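Local coordinates for reticulocyte binding protein (PDB 3FAW) that probably hydrolyses the alpha-1,6-glucosidic branch linkages of pullulan and related alpha-glucans as a secreted, cell-wall-anchored streptococcal pullulanase, at residues K68-T73 / I109-N114; Y623-R628 / A669-D674; K627-P632 / Y658-S663. One frame throughout, in Å; residues are numbered along the deposited sequence.

Contact 1. Residues K68-T73 / I109-N114; sequences KELKVT and ISYNGN
An antiparallel strand pair joins 71-73 to 109-111, with Lys71 and Ser110 as its hydrogen-bonded pair. Lys71 N donates to Ser110 O, and Ser110 N returns a bond to Lys71 O at 3.0 Å. That oxygen takes a second donor: Ser110 OG lies 3.2 Å from Lys71 O, above the carbonyl plane, because a chi1 of 62° sets OG between the backbone N and the carbonyl carbon of Ser110, within reach of strand 71-73. Next along, Val72 and Ile109 form the non-hydrogen-bonded pair; their side chains run side by side, and Ile109 CD1 sits 3.7 Å from both Val72 CG1 and CG2. The strands are neighbours in the sheet of the fragment's first domain, probably N2, where Val72 also bonds to Ile80 and Ile109 to Val116. A type I' turn from Tyr111 to Asn114 leads into strand 114-120. Glu69, shortly before strand 71-73, reaches this turn: its CG stands over the centre of the Tyr111 ring in a CH-pi contact, 3.8 Å from the centroid. The chain then bends at chi2 (62°), bringing Glu69 OE2 to Asn112 N at 3.1 Å, on the anti side of the carboxylate, 29° out of its plane. Leu70 CD1 packs against Ile109 CG2 and Tyr111 CD1.

Contact 2. Residues Y623-R628 / A669-D674; sequences YGRTKR and AINHFD
Water 1 is gripped by three groups: it accepts from Arg625 NE at 2.9 Å and donates to Ile670 O and His672 O. It thereby ties the loop that follows the last barrel strand, 614-618, of the TIM barrel to the C-terminal end of helix 668-671, where His672 is the first residue to leave helical geometry. Water 2 lies 2.7 Å from Ile670 O and also close to Thr626 O. Arg625 is extended from CG to NE, and this length carries its guanidinium up to the end of the helix, with the carbonyl O of His672 over one face. Its outer nitrogens are held elsewhere, NH2 in a salt bridge with Asp277 and NH1 by Ser619 O. Farther along, Ile670 CD1 rests against the backbone oxygens of Lys627 and Arg628. At the other end of the contact the Tyr623 ring turns its edge to the face of Phe673, a T-shaped pair with centroids 5.0 Å apart and planes at 80°; the closest atoms are Tyr623 CE2 and Phe673 CE1. The Asp674 side chain caps helix 675-679 at Ala677 N, while its own backbone N donates to Tyr623 OH at 3.0 Å, with an N-H...O angle of 159°.

Contact 3. Residues K627-P632 / Y658-S663; sequences KRLLNP and YFIHDS
Lys627 runs alongside Ile660 toward Ser663. Its CB lies 3.7 Å from Ile660 O. Its CD meets both that oxygen and Ser663 OG, its CE approaches the same hydroxyl, and NZ at the tip donates to Ser663 OG at 3.0 Å. Water 3 accepts from NZ as well and from Ser663 N, so the ammonium reaches the serine twice, once directly and once through solvent. The chain is extended beyond CG, with chi2 at -178°. Meanwhile the backbones join in a single bridge between Arg628 and Phe659: Ile660 N donates to Lys627 O and Leu629 N to Tyr658 O, both at 2.9 Å and nearly straight. The loop thus lies along strand 658-660, whose other neighbour is strand 647-649 of the small antiparallel hairpin. Beyond the bridge, water 4 links Leu629 O to Tyr658 N. Arg628 lies beside Phe659, its CG over the ring face in a CH-pi contact 3.8 Å from the centroid; its guanidinium plane is turned 42° from the ring, and its NH1 bonds to Tyr656 O. Ser663 OG is also hydrogen-bonded to Asn671 OD1, so the serine and water 3 probably solvate the ammonium through their dipoles, with Asn671 OD1 behind the serine.

Contact 1 comes first along the chain and stands apart, in the sheet of the fragment's first domain, probably N2; its centre is 66 Å from that of contact 2 and 63 Å from that of contact 3, and it touches neither, the nearest atoms being about 52 Å and 44 Å away. Contacts 2 and 3 start from one loop after barrel strand 614-618 and share Lys627 and Arg628, with centres about 9 Å apart. Strand 658-660 and helix 668-671, their second partners, follow each other in the chain and meet through Ile660 and Ile670. One loop is thereby held to two later elements beside the TIM barrel, while the first domain's sheet lies far from this part of the catalytic domain.

Contact 1. Residues K68-T73 / I109-N114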
ATOM      1  N   LYS A  68      32.359  27.507  35.439  1.00 36.57           N
ATOM      2  CA  LYS A  68      32.153  28.978  35.170  1.00 36.59           C
ATOM      3  C   LYS A  68      30.989  29.578  34.374  1.00 35.32           C
ATOM      4  O   LYS A  68      30.060  30.139  34.969  1.00 35.54           O
ATOM      5  CB  LYS A  68      33.500  29.641  34.790  1.00 37.58           C
ATOM      6  CG  LYS A  68      34.743  28.960  35.430  1.00 38.72           C
ATOM      7  CD  LYS A  68      35.697  29.924  36.122  1.00 39.70           C
ATOM      8  CE  LYS A  68      37.035  29.253  36.447  1.00 39.62           C
ATOM      9  NZ  LYS A  68      37.955  29.230  35.272  1.00 39.53           N
ATOM     10  N   GLU A  69      31.044  29.501  33.053  1.00 33.54           N
ATOM     11  CA  GLU A  69      30.196  30.343  32.208  1.00 32.38           C
ATOM     12  C   GLU A  69      28.760  29.835  32.039  1.00 31.03           C
ATOM     13  O   GLU A  69      27.836  30.633  31.855  1.00 30.77           O
ATOM     14  CB  GLU A  69      30.863  30.503  30.842  1.00 32.98           C
ATOM     15  CG  GLU A  69      30.140  31.425  29.877  1.00 35.40           C
ATOM     16  CD  GLU A  69      30.031  32.853  30.374  1.00 37.83           C
ATOM     17  OE1 GLU A  69      30.945  33.314  31.093  1.00 36.77           O
ATOM     18  OE2 GLU A  69      29.027  33.517  30.036  1.00 41.21           O
ATOM     19  N   LEU A  70      28.579  28.518  32.100  1.00 28.99           N
ATOM     20  CA  LEU A  70      27.279  27.897  31.843  1.00 27.62           C
ATOM     21  C   LEU A  70      26.285  28.153  32.977  1.00 27.00           C
ATOM     22  O   LEU A  70      26.595  27.920  34.148  1.00 27.14           O
ATOM     23  CB  LEU A  70      27.454  26.389  31.643  1.00 27.15           C
ATOM     24  CG  LEU A  70      26.275  25.623  31.042  1.00 26.80           C
ATOM     25  CD1 LEU A  70      26.123  25.939  29.555  1.00 20.38           C
ATOM     26  CD2 LEU A  70      26.459  24.129  31.257  1.00 26.71           C
ATOM     27  N   LYS A  71      25.094  28.635  32.624  1.00 26.16           N
ATOM     28  CA  LYS A  71      24.015  28.845  33.591  1.00 25.88           C
ATOM     29  C   LYS A  71      22.670  28.382  33.034  1.00 24.36           C
ATOM     30  O   LYS A  71      22.396  28.526  31.841  1.00 23.90           O
ATOM     31  CB  LYS A  71      23.938  30.317  34.005  1.00 26.52           C
ATOM     32  CG  LYS A  71      25.103  30.764  34.874  1.00 27.95           C
ATOM     33  CD  LYS A  71      24.963  32.211  35.314  1.00 28.87           C
ATOM     34  CE  LYS A  71      26.207  32.681  36.062  1.00 30.23           C
ATOM     35  NZ  LYS A  71      26.156  34.141  36.376  1.00 31.47           N
ATOM     36  N   VAL A  72      21.845  27.822  33.915  1.00 23.16           N
ATOM     37  CA  VAL A  72      20.522  27.317  33.565  1.00 21.93           C
ATOM     38  C   VAL A  72      19.463  28.021  34.406  1.00 21.89           C
ATOM     39  O   VAL A  72      19.624  28.158  35.620  1.00 20.88           O
ATOM     40  CB  VAL A  72      20.415  25.804  33.828  1.00 21.72           C
ATOM     41  CG1 VAL A  72      19.028  25.290  33.466  1.00 20.50           C
ATOM     42  CG2 VAL A  72      21.490  25.049  33.058  1.00 21.41           C
ATOM     43  N   THR A  73      18.386  28.469  33.763  1.00 21.25           N
ATOM     44  CA  THR A  73      17.260  29.067  34.480  1.00 21.83           C
ATOM     45  C   THR A  73      15.936  28.459  34.022  1.00 21.86           C
ATOM     46  O   THR A  73      15.855  27.849  32.954  1.00 20.69           O
ATOM     47  CB  THR A  73      17.220  30.608  34.319  1.00 22.49           C
ATOM     48  OG1 THR A  73      17.057  30.951  32.939  1.00 21.75           O
ATOM     49  CG2 THR A  73      18.506  31.244  34.855  1.00 21.92           C
ATOM     50  N   ILE A 109      19.090  27.766  28.662  1.00 19.03           N
ATOM     51  CA  ILE A 109      20.516  27.491  28.801  1.00 19.45           C
ATOM     52  C   ILE A 109      21.271  28.678  28.215  1.00 20.27           C
ATOM     53  O   ILE A 109      20.944  29.139  27.122  1.00 20.78           O
ATOM     54  CB  ILE A 109      20.930  26.193  28.070  1.00 18.45           C
ATOM     55  CG1 ILE A 109      19.926  25.060  28.344  1.00 18.88           C
ATOM     56  CG2 ILE A 109      22.329  25.771  28.489  1.00 18.53           C
ATOM     57  CD1 ILE A 109      19.667  24.796  29.815  1.00 18.04           C
ATOM     58  N   SER A 110      22.265  29.182  28.944  1.00 21.56           N
ATOM     59  CA  SER A 110      23.019  30.355  28.496  1.00 22.79           C
ATOM     60  C   SER A 110      24.528  30.176  28.623  1.00 22.75           C
ATOM     61  O   SER A 110      25.021  29.524  29.544  1.00 21.53           O
ATOM     62  CB  SER A 110      22.576  31.613  29.252  1.00 23.39           C
ATOM     63  OG  SER A 110      22.827  31.505  30.640  1.00 25.56           O
ATOM     64  N   TYR A 111      25.241  30.777  27.678  1.00 24.18           N
ATOM     65  CA  TYR A 111      26.690  30.679  27.590  1.00 25.88           C
ATOM     66  C   TYR A 111      27.200  31.807  26.697  1.00 26.93           C
ATOM     67  O   TYR A 111      26.881  31.846  25.508  1.00 26.77           O
ATOM     68  CB  TYR A 111      27.087  29.325  26.989  1.00 26.50           C
ATOM     69  CG  TYR A 111      28.546  28.982  27.161  1.00 27.08           C
ATOM     70  CD1 TYR A 111      28.979  28.277  28.272  1.00 28.02           C
ATOM     71  CD2 TYR A 111      29.494  29.366  26.217  1.00 27.96           C
ATOM     72  CE1 TYR A 111      30.310  27.961  28.445  1.00 27.28           C
ATOM     73  CE2 TYR A 111      30.839  29.053  26.383  1.00 29.77           C
ATOM     74  CZ  TYR A 111      31.240  28.347  27.502  1.00 29.13           C
ATOM     75  OH  TYR A 111      32.568  28.031  27.681  1.00 28.82           O
ATOM     76  N   ASN A 112      27.969  32.733  27.268  1.00 28.98           N
ATOM     77  CA  ASN A 112      28.633  33.790  26.489  1.00 30.56           C
ATOM     78  C   ASN A 112      27.722  34.636  25.583  1.00 30.44           C
ATOM     79  O   ASN A 112      28.120  34.999  24.474  1.00 30.48           O
ATOM     80  CB  ASN A 112      29.733  33.175  25.610  1.00 31.29           C
ATOM     81  CG  ASN A 112      31.028  32.961  26.352  1.00 34.06           C
ATOM     82  OD1 ASN A 112      31.181  31.990  27.083  1.00 37.03           O
ATOM     83  ND2 ASN A 112      31.987  33.862  26.143  1.00 36.00           N
ATOM     84  N   GLY A 113      26.508  34.945  26.032  1.00 30.85           N
ATOM     85  CA  GLY A 113      25.598  35.779  25.235  1.00 30.74           C
ATOM     86  C   GLY A 113      24.548  35.033  24.424  1.00 30.72           C
ATOM     87  O   GLY A 113      23.496  35.599  24.119  1.00 30.66           O
ATOM     88  N   ASN A 114      24.828  33.784  24.048  1.00 30.28           N
ATOM     89  CA  ASN A 114      23.804  32.921  23.452  1.00 29.84           C
ATOM     90  C   ASN A 114      22.869  32.402  24.534  1.00 29.02           C
ATOM     91  O   ASN A 114      23.323  31.857  25.539  1.00 29.54           O
ATOM     92  CB  ASN A 114      24.422  31.729  22.711  1.00 30.17           C
ATOM     93  CG  ASN A 114      24.995  32.108  21.360  1.00 31.19           C
ATOM     94  OD1 ASN A 114      25.344  33.262  21.120  1.00 34.27           O
ATOM     95  ND2 ASN A 114      25.102  31.127  20.470  1.00 32.36           N
TER

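Contact 2. Residues Y623-R628 / A669-D674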
ATOM      1  N   TYR A 623      -6.787  -9.883 -18.697  1.00 13.12           N
ATOM      2  CA  TYR A 623      -7.202  -9.689 -20.096  1.00 11.96           C
ATOM      3  C   TYR A 623      -6.176  -8.974 -20.984  1.00 12.06           C
ATOM      4  O   TYR A 623      -6.329  -8.969 -22.201  1.00 13.81           O
ATOM      5  CB  TYR A 623      -8.585  -8.994 -20.183  1.00 11.91           C
ATOM      6  CG  TYR A 623      -8.600  -7.493 -19.945  1.00  9.14           C
ATOM      7  CD1 TYR A 623      -8.284  -6.598 -20.965  1.00  8.00           C
ATOM      8  CD2 TYR A 623      -8.960  -6.967 -18.708  1.00 11.85           C
ATOM      9  CE1 TYR A 623      -8.304  -5.229 -20.754  1.00  8.24           C
ATOM     10  CE2 TYR A 623      -8.984  -5.592 -18.488  1.00  9.92           C
ATOM     11  CZ  TYR A 623      -8.654  -4.731 -19.508  1.00 10.67           C
ATOM     12  OH  TYR A 623      -8.675  -3.370 -19.281  1.00  9.84           O
ATOM     13  N   GLY A 624      -5.141  -8.381 -20.393  1.00 10.77           N
ATOM     14  CA  GLY A 624      -4.129  -7.648 -21.167  1.00 11.05           C
ATOM     15  C   GLY A 624      -4.384  -6.149 -21.220  1.00 10.74           C
ATOM     16  O   GLY A 624      -4.283  -5.519 -22.278  1.00 10.45           O
ATOM     17  N   ARG A 625      -4.687  -5.586 -20.055  1.00  9.67           N
ATOM     18  CA  ARG A 625      -4.957  -4.162 -19.886  1.00 11.04           C
ATOM     19  C   ARG A 625      -3.821  -3.283 -20.420  1.00 11.12           C
ATOM     20  O   ARG A 625      -2.639  -3.599 -20.250  1.00 10.30           O
ATOM     21  CB  ARG A 625      -5.190  -3.882 -18.396  1.00 10.55           C
ATOM     22  CG  ARG A 625      -5.487  -2.443 -18.021  1.00 10.85           C
ATOM     23  CD  ARG A 625      -5.790  -2.362 -16.532  1.00 12.56           C
ATOM     24  NE  ARG A 625      -5.841  -0.989 -16.052  1.00 15.37           N
ATOM     25  CZ  ARG A 625      -6.233  -0.624 -14.834  1.00 14.28           C
ATOM     26  NH1 ARG A 625      -6.610  -1.529 -13.940  1.00 13.23           N
ATOM     27  NH2 ARG A 625      -6.244   0.662 -14.508  1.00 16.08           N
ATOM     28  N   THR A 626      -4.198  -2.175 -21.055  1.00 11.76           N
ATOM     29  CA  THR A 626      -3.235  -1.249 -21.654  1.00 11.99           C
ATOM     30  C   THR A 626      -3.467   0.186 -21.187  1.00 13.23           C
ATOM     31  O   THR A 626      -4.598   0.572 -20.856  1.00 12.21           O
ATOM     32  CB  THR A 626      -3.305  -1.282 -23.205  1.00 12.98           C
ATOM     33  OG1 THR A 626      -2.238  -0.496 -23.753  1.00 10.34           O
ATOM     34  CG2 THR A 626      -4.638  -0.740 -23.697  1.00 10.30           C
ATOM     35  N   LYS A 627      -2.386   0.964 -21.179  1.00 14.12           N
ATOM     36  CA  LYS A 627      -2.432   2.390 -20.851  1.00 16.07           C
ATOM     37  C   LYS A 627      -1.813   3.224 -21.977  1.00 16.87           C
ATOM     38  O   LYS A 627      -1.029   4.144 -21.725  1.00 16.89           O
ATOM     39  CB  LYS A 627      -1.715   2.655 -19.520  1.00 16.38           C
ATOM     40  CG  LYS A 627      -2.372   1.974 -18.329  1.00 17.08           C
ATOM     41  CD  LYS A 627      -1.672   2.287 -17.011  1.00 14.52           C
ATOM     42  CE  LYS A 627      -2.377   1.587 -15.851  1.00 15.23           C
ATOM     43  NZ  LYS A 627      -1.654   1.693 -14.551  1.00 10.83           N
ATOM     44  N   ARG A 628      -2.186   2.901 -23.216  1.00 19.11           N
ATOM     45  CA  ARG A 628      -1.680   3.599 -24.396  1.00 19.64           C
ATOM     46  C   ARG A 628      -2.282   5.003 -24.474  1.00 19.30           C
ATOM     47  O   ARG A 628      -3.475   5.184 -24.237  1.00 19.15           O
ATOM     48  CB  ARG A 628      -2.011   2.821 -25.679  1.00 20.64           C
ATOM     49  CG  ARG A 628      -1.176   3.251 -26.897  1.00 21.84           C
ATOM     50  CD  ARG A 628      -1.882   2.993 -28.221  1.00 25.59           C
ATOM     51  NE  ARG A 628      -1.874   1.585 -28.627  1.00 27.27           N
ATOM     52  CZ  ARG A 628      -1.342   1.096 -29.751  1.00 27.29           C
ATOM     53  NH1 ARG A 628      -0.740   1.878 -30.640  1.00 27.95           N
ATOM     54  NH2 ARG A 628      -1.416  -0.208 -29.990  1.00 27.36           N
ATOM     55  N   ALA A 669      -9.842   7.907 -19.331  1.00 12.93           N
ATOM     56  CA  ALA A 669      -9.541   7.303 -20.639  1.00 13.09           C
ATOM     57  C   ALA A 669      -8.342   6.350 -20.551  1.00 14.36           C
ATOM     58  O   ALA A 669      -8.356   5.263 -21.133  1.00 15.67           O
ATOM     59  CB  ALA A 669      -9.276   8.389 -21.669  1.00 13.04           C
ATOM     60  N   ILE A 670      -7.312   6.769 -19.817  1.00 13.77           N
ATOM     61  CA  ILE A 670      -6.132   5.942 -19.574  1.00 12.84           C
ATOM     62  C   ILE A 670      -6.407   4.843 -18.548  1.00 12.57           C
ATOM     63  O   ILE A 670      -6.024   3.693 -18.754  1.00 12.96           O
ATOM     64  CB  ILE A 670      -4.943   6.800 -19.061  1.00 12.96           C
ATOM     65  CG1 ILE A 670      -4.364   7.652 -20.194  1.00 12.56           C
ATOM     66  CG2 ILE A 670      -3.854   5.911 -18.455  1.00 11.12           C
ATOM     67  CD1 ILE A 670      -3.582   6.853 -21.228  1.00 16.72           C
ATOM     68  N   ASN A 671      -7.079   5.206 -17.456  1.00 11.82           N
ATOM     69  CA  ASN A 671      -7.132   4.371 -16.249  1.00 12.48           C
ATOM     70  C   ASN A 671      -8.296   3.380 -16.136  1.00 12.83           C
ATOM     71  O   ASN A 671      -8.283   2.528 -15.245  1.00 13.50           O
ATOM     72  CB  ASN A 671      -7.114   5.266 -14.998  1.00 11.60           C
ATOM     73  CG  ASN A 671      -5.716   5.704 -14.610  1.00 10.48           C
ATOM     74  OD1 ASN A 671      -4.800   4.750 -14.526  1.00 10.03           O
ATOM     75  ND2 ASN A 671      -5.463   6.887 -14.384  1.00  6.76           N
ATOM     76  N   HIS A 672      -9.291   3.474 -17.016  1.00 13.36           N
ATOM     77  CA  HIS A 672     -10.490   2.640 -16.879  1.00 14.11           C
ATOM     78  C   HIS A 672     -10.229   1.160 -17.181  1.00 14.00           C
ATOM     79  O   HIS A 672      -9.403   0.817 -18.029  1.00 14.36           O
ATOM     80  CB  HIS A 672     -11.657   3.174 -17.735  1.00 14.58           C
ATOM     81  CG  HIS A 672     -11.508   2.936 -19.208  1.00 11.56           C
ATOM     82  ND1 HIS A 672     -12.064   1.848 -19.845  1.00 14.68           N
ATOM     83  CD2 HIS A 672     -10.884   3.656 -20.171  1.00 12.17           C
ATOM     84  CE1 HIS A 672     -11.777   1.900 -21.134  1.00 13.20           C
ATOM     85  NE2 HIS A 672     -11.063   2.988 -21.359  1.00 12.67           N
ATOM     86  N   PHE A 673     -10.939   0.296 -16.461  1.00 12.67           N
ATOM     87  CA  PHE A 673     -10.984  -1.122 -16.771  1.00 12.11           C
ATOM     88  C   PHE A 673     -11.822  -1.259 -18.048  1.00 11.74           C
ATOM     89  O   PHE A 673     -12.940  -0.751 -18.115  1.00 10.82           O
ATOM     90  CB  PHE A 673     -11.614  -1.888 -15.599  1.00 12.73           C
ATOM     91  CG  PHE A 673     -11.575  -3.390 -15.736  1.00 11.26           C
ATOM     92  CD1 PHE A 673     -10.496  -4.118 -15.253  1.00 11.51           C
ATOM     93  CD2 PHE A 673     -12.636  -4.077 -16.310  1.00 12.07           C
ATOM     94  CE1 PHE A 673     -10.468  -5.508 -15.359  1.00 11.49           C
ATOM     95  CE2 PHE A 673     -12.617  -5.466 -16.422  1.00  9.12           C
ATOM     96  CZ  PHE A 673     -11.533  -6.181 -15.950  1.00 10.05           C
ATOM     97  N   ASP A 674     -11.254  -1.916 -19.059  1.00 11.86           N
ATOM     98  CA  ASP A 674     -11.913  -2.123 -20.352  1.00 12.20           C
ATOM     99  C   ASP A 674     -12.798  -3.365 -20.287  1.00 12.65           C
ATOM    100  O   ASP A 674     -12.308  -4.488 -20.416  1.00 13.32           O
ATOM    101  CB  ASP A 674     -10.850  -2.275 -21.445  1.00 13.19           C
ATOM    102  CG  ASP A 674     -11.432  -2.291 -22.855  1.00 14.74           C
ATOM    103  OD1 ASP A 674     -12.634  -2.600 -23.044  1.00 14.01           O
ATOM    104  OD2 ASP A 674     -10.658  -1.998 -23.787  1.00 17.02           O
TER
HETATM  105  O   HOH W   1      -6.344   1.174 -17.882  1.00 18.18           O
HETATM  106  O   HOH W   2      -6.593   2.705 -21.181  1.00 16.23           O

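Contact 3. Residues K627-P632 / Y658-S663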
ATOM      1  N   LYS A 627      -2.386   0.964 -21.179  1.00 14.12           N
ATOM      2  CA  LYS A 627      -2.432   2.390 -20.851  1.00 16.07           C
ATOM      3  C   LYS A 627      -1.813   3.224 -21.977  1.00 16.87           C
ATOM      4  O   LYS A 627      -1.029   4.144 -21.725  1.00 16.89           O
ATOM      5  CB  LYS A 627      -1.715   2.655 -19.520  1.00 16.38           C
ATOM      6  CG  LYS A 627      -2.372   1.974 -18.329  1.00 17.08           C
ATOM      7  CD  LYS A 627      -1.672   2.287 -17.011  1.00 14.52           C
ATOM      8  CE  LYS A 627      -2.377   1.587 -15.851  1.00 15.23           C
ATOM      9  NZ  LYS A 627      -1.654   1.693 -14.551  1.00 10.83           N
ATOM     10  N   ARG A 628      -2.186   2.901 -23.216  1.00 19.11           N
ATOM     11  CA  ARG A 628      -1.680   3.599 -24.396  1.00 19.64           C
ATOM     12  C   ARG A 628      -2.282   5.003 -24.474  1.00 19.30           C
ATOM     13  O   ARG A 628      -3.475   5.184 -24.237  1.00 19.15           O
ATOM     14  CB  ARG A 628      -2.011   2.821 -25.679  1.00 20.64           C
ATOM     15  CG  ARG A 628      -1.176   3.251 -26.897  1.00 21.84           C
ATOM     16  CD  ARG A 628      -1.882   2.993 -28.221  1.00 25.59           C
ATOM     17  NE  ARG A 628      -1.874   1.585 -28.627  1.00 27.27           N
ATOM     18  CZ  ARG A 628      -1.342   1.096 -29.751  1.00 27.29           C
ATOM     19  NH1 ARG A 628      -0.740   1.878 -30.640  1.00 27.95           N
ATOM     20  NH2 ARG A 628      -1.416  -0.208 -29.990  1.00 27.36           N
ATOM     21  N   LEU A 629      -1.446   5.984 -24.811  1.00 18.49           N
ATOM     22  CA  LEU A 629      -1.864   7.381 -24.893  1.00 18.30           C
ATOM     23  C   LEU A 629      -2.461   7.673 -26.273  1.00 19.01           C
ATOM     24  O   LEU A 629      -1.752   8.076 -27.200  1.00 18.58           O
ATOM     25  CB  LEU A 629      -0.672   8.302 -24.603  1.00 18.80           C
ATOM     26  CG  LEU A 629      -0.934   9.797 -24.392  1.00 17.05           C
ATOM     27  CD1 LEU A 629      -1.720  10.048 -23.111  1.00 14.89           C
ATOM     28  CD2 LEU A 629       0.383  10.557 -24.371  1.00 16.63           C
ATOM     29  N   LEU A 630      -3.771   7.458 -26.396  1.00 19.33           N
ATOM     30  CA  LEU A 630      -4.511   7.718 -27.636  1.00 19.01           C
ATOM     31  C   LEU A 630      -4.909   9.192 -27.758  1.00 19.05           C
ATOM     32  O   LEU A 630      -6.090   9.521 -27.921  1.00 19.45           O
ATOM     33  CB  LEU A 630      -5.764   6.836 -27.709  1.00 19.33           C
ATOM     34  CG  LEU A 630      -5.549   5.321 -27.711  1.00 19.39           C
ATOM     35  CD1 LEU A 630      -6.887   4.597 -27.637  1.00 20.52           C
ATOM     36  CD2 LEU A 630      -4.779   4.887 -28.946  1.00 21.03           C
ATOM     37  N   ASN A 631      -3.911  10.070 -27.687  1.00 18.62           N
ATOM     38  CA  ASN A 631      -4.104  11.510 -27.820  1.00 18.41           C
ATOM     39  C   ASN A 631      -3.601  11.954 -29.194  1.00 18.89           C
ATOM     40  O   ASN A 631      -2.457  11.655 -29.544  1.00 18.47           O
ATOM     41  CB  ASN A 631      -3.332  12.234 -26.716  1.00 17.69           C
ATOM     42  CG  ASN A 631      -3.656  13.717 -26.639  1.00 18.54           C
ATOM     43  OD1 ASN A 631      -3.415  14.469 -27.584  1.00 18.44           O
ATOM     44  ND2 ASN A 631      -4.190  14.148 -25.501  1.00 12.54           N
ATOM     45  N   PRO A 632      -4.445  12.661 -29.979  1.00 19.01           N
ATOM     46  CA  PRO A 632      -4.054  13.165 -31.307  1.00 19.53           C
ATOM     47  C   PRO A 632      -2.717  13.913 -31.344  1.00 19.22           C
ATOM     48  O   PRO A 632      -2.000  13.836 -32.344  1.00 18.31           O
ATOM     49  CB  PRO A 632      -5.193  14.125 -31.667  1.00 20.22           C
ATOM     50  CG  PRO A 632      -6.368  13.611 -30.927  1.00 20.48           C
ATOM     51  CD  PRO A 632      -5.842  13.009 -29.656  1.00 20.32           C
ATOM     52  N   TYR A 658       3.216   6.137 -27.531  1.00 15.70           N
ATOM     53  CA  TYR A 658       3.487   6.365 -26.105  1.00 15.26           C
ATOM     54  C   TYR A 658       2.527   5.594 -25.196  1.00 14.78           C
ATOM     55  O   TYR A 658       1.319   5.583 -25.419  1.00 13.80           O
ATOM     56  CB  TYR A 658       3.438   7.861 -25.780  1.00 15.69           C
ATOM     57  CG  TYR A 658       4.546   8.665 -26.432  1.00 13.57           C
ATOM     58  CD1 TYR A 658       5.826   8.693 -25.886  1.00 13.15           C
ATOM     59  CD2 TYR A 658       4.312   9.400 -27.592  1.00 15.70           C
ATOM     60  CE1 TYR A 658       6.849   9.437 -26.480  1.00 14.57           C
ATOM     61  CE2 TYR A 658       5.324  10.144 -28.195  1.00 12.79           C
ATOM     62  CZ  TYR A 658       6.589  10.159 -27.633  1.00 15.14           C
ATOM     63  OH  TYR A 658       7.598  10.889 -28.225  1.00 18.80           O
ATOM     64  N   PHE A 659       3.093   4.948 -24.176  1.00 15.48           N
ATOM     65  CA  PHE A 659       2.341   4.178 -23.183  1.00 15.39           C
ATOM     66  C   PHE A 659       2.701   4.698 -21.787  1.00 15.62           C
ATOM     67  O   PHE A 659       3.866   4.964 -21.498  1.00 15.85           O
ATOM     68  CB  PHE A 659       2.686   2.685 -23.280  1.00 15.29           C
ATOM     69  CG  PHE A 659       2.349   2.052 -24.614  1.00 15.44           C
ATOM     70  CD1 PHE A 659       1.304   1.147 -24.722  1.00 15.71           C
ATOM     71  CD2 PHE A 659       3.092   2.344 -25.751  1.00 13.47           C
ATOM     72  CE1 PHE A 659       0.999   0.552 -25.942  1.00 18.29           C
ATOM     73  CE2 PHE A 659       2.793   1.759 -26.974  1.00 15.72           C
ATOM     74  CZ  PHE A 659       1.744   0.862 -27.071  1.00 15.71           C
ATOM     75  N   ILE A 660       1.701   4.829 -20.918  1.00 16.29           N
ATOM     76  CA  ILE A 660       1.903   5.432 -19.598  1.00 15.34           C
ATOM     77  C   ILE A 660       2.384   4.407 -18.571  1.00 14.41           C
ATOM     78  O   ILE A 660       1.738   3.379 -18.357  1.00 12.44           O
ATOM     79  CB  ILE A 660       0.615   6.117 -19.086  1.00 15.81           C
ATOM     80  CG1 ILE A 660       0.128   7.177 -20.089  1.00 15.57           C
ATOM     81  CG2 ILE A 660       0.848   6.746 -17.718  1.00 15.13           C
ATOM     82  CD1 ILE A 660       1.173   8.218 -20.481  1.00 12.02           C
ATOM     83  N   HIS A 661       3.520   4.706 -17.940  1.00 13.99           N
ATOM     84  CA  HIS A 661       4.109   3.840 -16.913  1.00 14.42           C
ATOM     85  C   HIS A 661       3.852   4.341 -15.488  1.00 14.61           C
ATOM     86  O   HIS A 661       4.233   3.683 -14.525  1.00 13.64           O
ATOM     87  CB  HIS A 661       5.619   3.672 -17.140  1.00 14.82           C
ATOM     88  CG  HIS A 661       6.394   4.950 -17.057  1.00 15.41           C
ATOM     89  ND1 HIS A 661       6.740   5.683 -18.173  1.00 15.76           N
ATOM     90  CD2 HIS A 661       6.895   5.623 -15.993  1.00 13.71           C
ATOM     91  CE1 HIS A 661       7.416   6.754 -17.798  1.00 13.79           C
ATOM     92  NE2 HIS A 661       7.523   6.743 -16.482  1.00 12.12           N
ATOM     93  N   ASP A 662       3.216   5.501 -15.346  1.00 13.46           N
ATOM     94  CA  ASP A 662       2.870   6.025 -14.019  1.00 12.29           C
ATOM     95  C   ASP A 662       1.591   6.844 -14.122  1.00 11.39           C
ATOM     96  O   ASP A 662       1.628   8.061 -14.314  1.00  9.65           O
ATOM     97  CB  ASP A 662       4.035   6.853 -13.457  1.00 13.07           C
ATOM     98  CG  ASP A 662       3.795   7.349 -12.031  1.00 14.08           C
ATOM     99  OD1 ASP A 662       2.800   6.953 -11.388  1.00 21.16           O
ATOM    100  OD2 ASP A 662       4.627   8.141 -11.547  1.00 17.18           O
ATOM    101  N   SER A 663       0.456   6.163 -13.984  1.00 11.66           N
ATOM    102  CA  SER A 663      -0.846   6.762 -14.287  1.00 12.37           C
ATOM    103  C   SER A 663      -1.572   7.342 -13.064  1.00 12.92           C
ATOM    104  O   SER A 663      -2.797   7.435 -13.049  1.00 14.73           O
ATOM    105  CB  SER A 663      -1.732   5.738 -15.011  1.00 12.43           C
ATOM    106  OG  SER A 663      -2.026   4.629 -14.185  1.00 10.77           O
TER
HETATM  107  O   HOH W   3       0.967   3.105 -13.786  1.00 15.67           O
HETATM  108  O   HOH W   4       0.860   8.048 -28.049  1.00 19.33           O